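Chinitase A (Streptomyces coelicolor, PDB 3EBV) probably hydrolyses internal linkages of chitin, acting as a family 18 endochitinase through the TIM-barrel domain that makes up this chain. Local coordinates at residues I79-G84 with G115-L120. Sequence-based numbering, arbitrary orientation. Where two conformers were deposited one is given.
Sequences IISVGG and GVDIDL
The carboxylate oxygen OD2 of Asp117 is gripped by two hydroxyl groups: Ser81 OG donates a hydrogen bond to it across the strands at 2.7 Å, approaching the anti lone pair of OD2, away from OD1, and Tyr10 OH binds it as well. With OD1 bonded to Thr147, both oxygens of this buried carboxylate are engaged, which should restrain its rotation. Ser81 reaches it because OG is swung anti to the backbone N (chi1 -177°), and the methyl CD1 of Ile79 packs against Asp117 CB at 3.8 Å.

Strands 79-84 and 115-120 run parallel, and their backbone bonds alternate in direction. Ile80 N meets Gly115 O, while Ile80 O receives Asp117 N at 2.9 Å; Val82 N then meets Asp117 O almost straight on (N-H...O 171°). The bond from Asp119 N to Val82 O is more bent, at 136°, where the backbone of Asp119 departs from regular strand geometry. Beyond it Gly84 N binds Asp119 O at 2.9 Å, and the CA of Gly83 also approaches that oxygen, at 3.4 Å.

On the sheet face opposite Ser81 and Asp117 the contact is apolar. In one of its two modelled conformers, Val82 reaches both ways along strand 115-120, CG2 to Val116 CG2 at 4.0 Å and CG1 to Leu120 CD2 at 3.7 Å; the other may alter this.

These strands carry two family 18 signatures, SxGG (Ser81 to Gly84) and the interior of DxxDxDxE, with Asp117 and Asp119 its second and third aspartates; Glu121, completing it, is in relatives the catalytic acid, and Asp119 OD1 lies close to its OE2. The pair closes a right-handed beta-alpha-beta unit through helix 94-111. Strands 32-40 and 145-148 flank it in the barrel, and helix 126-140 packs outside on Val116, Ile118 and Leu120.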
loop_
_atom_site.group_PDB
_atom_site.type_symbol
_atom_site.label_atom_id
_atom_site.label_comp_id
_atom_site.label_asym_id
_atom_site.label_seq_id
_atom_site.Cartn_x
_atom_site.Cartn_y
_atom_site.Cartn_z
ATOM N N ILE A 79 7.212 6.166 -3.633
ATOM C CA ILE A 79 5.979 6.823 -4.044
ATOM C C ILE A 79 5.423 7.660 -2.901
ATOM O O ILE A 79 5.813 7.459 -1.746
ATOM C CB ILE A 79 4.935 5.759 -4.534
ATOM C CG1 ILE A 79 4.541 4.817 -3.376
ATOM C CG2 ILE A 79 5.516 4.998 -5.745
ATOM C CD1 ILE A 79 3.567 3.682 -3.828
ATOM N N ILE A 80 4.560 8.624 -3.220
ATOM C CA ILE A 80 3.894 9.442 -2.201
ATOM C C ILE A 80 2.522 8.871 -1.865
ATOM O O ILE A 80 1.705 8.673 -2.773
ATOM C CB ILE A 80 3.840 10.965 -2.629
ATOM C CG1 ILE A 80 3.243 11.834 -1.548
ATOM C CG2 ILE A 80 3.118 11.151 -3.982
ATOM C CD1 ILE A 80 4.091 11.873 -0.265
ATOM N N SER A 81 2.250 8.659 -0.570
ATOM C CA SER A 81 0.924 8.170 -0.166
ATOM C C SER A 81 0.045 9.322 0.210
ATOM O O SER A 81 0.463 10.213 0.973
ATOM C CB SER A 81 1.034 7.167 0.990
ATOM O OG SER A 81 -0.238 6.647 1.321
ATOM N N VAL A 82 -1.189 9.317 -0.287
ATOM C CA VAL A 82 -2.189 10.324 0.062
ATOM C C VAL A 82 -3.216 9.760 1.028
ATOM O O VAL A 82 -3.735 8.653 0.796
ATOM C CB VAL A 82 -2.912 10.831 -1.208
ATOM C CG1 VAL A 82 -3.922 11.901 -0.847
ATOM C CG2 VAL A 82 -1.876 11.357 -2.220
ATOM N N GLY A 83 -3.521 10.478 2.099
ATOM C CA GLY A 83 -4.584 10.052 3.003
ATOM C C GLY A 83 -4.062 9.726 4.367
ATOM O O GLY A 83 -3.543 10.605 5.071
ATOM N N GLY A 84 -4.239 8.472 4.754
ATOM C CA GLY A 84 -3.862 8.058 6.087
ATOM C C GLY A 84 -5.042 8.228 7.017
ATOM O O GLY A 84 -6.044 8.871 6.663
ATOM N N GLY A 115 5.554 7.694 -8.323
ATOM C CA GLY A 115 4.104 7.519 -8.422
ATOM C C GLY A 115 3.445 7.790 -7.099
ATOM O O GLY A 115 3.998 8.511 -6.236
ATOM N N VAL A 116 2.251 7.188 -6.932
ATOM C CA VAL A 116 1.353 7.586 -5.875
ATOM C C VAL A 116 0.714 6.321 -5.281
ATOM O O VAL A 116 0.496 5.309 -5.997
ATOM C CB VAL A 116 0.234 8.554 -6.385
ATOM C CG1 VAL A 116 -0.671 7.882 -7.465
ATOM C CG2 VAL A 116 -0.576 9.123 -5.233
ATOM N N ASP A 117 0.407 6.413 -3.974
ATOM C CA ASP A 117 -0.390 5.373 -3.276
ATOM C C ASP A 117 -1.656 6.029 -2.800
ATOM O O ASP A 117 -1.642 7.119 -2.205
ATOM C CB ASP A 117 0.387 4.852 -2.060
ATOM C CG ASP A 117 -0.466 3.937 -1.153
ATOM O OD1 ASP A 117 -0.917 2.859 -1.668
ATOM O OD2 ASP A 117 -0.702 4.291 0.036
ATOM N N ILE A 118 -2.797 5.416 -3.110
ATOM C CA ILE A 118 -4.076 5.952 -2.686
ATOM C C ILE A 118 -4.494 5.314 -1.379
ATOM O O ILE A 118 -4.856 4.128 -1.348
ATOM C CB ILE A 118 -5.170 5.692 -3.798
ATOM C CG1 ILE A 118 -4.669 6.178 -5.191
ATOM C CG2 ILE A 118 -6.540 6.259 -3.368
ATOM C CD1 ILE A 118 -4.334 7.685 -5.235
ATOM N N ASP A 119 -4.490 6.111 -0.323
ATOM C CA ASP A 119 -4.833 5.646 1.007
ATOM C C ASP A 119 -5.820 6.615 1.679
ATOM O O ASP A 119 -5.712 6.878 2.892
ATOM C CB ASP A 119 -3.561 5.471 1.861
ATOM C CG ASP A 119 -3.836 4.826 3.204
ATOM O OD1 ASP A 119 -4.879 4.151 3.394
ATOM O OD2 ASP A 119 -2.978 5.034 4.097
ATOM N N LEU A 120 -6.800 7.080 0.904
ATOM C CA LEU A 120 -7.897 7.875 1.487
ATOM C C LEU A 120 -8.737 6.951 2.384
ATOM O O LEU A 120 -9.234 5.895 1.936
ATOM C CB LEU A 120 -8.787 8.483 0.404
ATOM C CG LEU A 120 -8.112 9.371 -0.650
ATOM C CD1 LEU A 120 -9.217 10.158 -1.443
ATOM C CD2 LEU A 120 -7.137 10.278 -0.037
#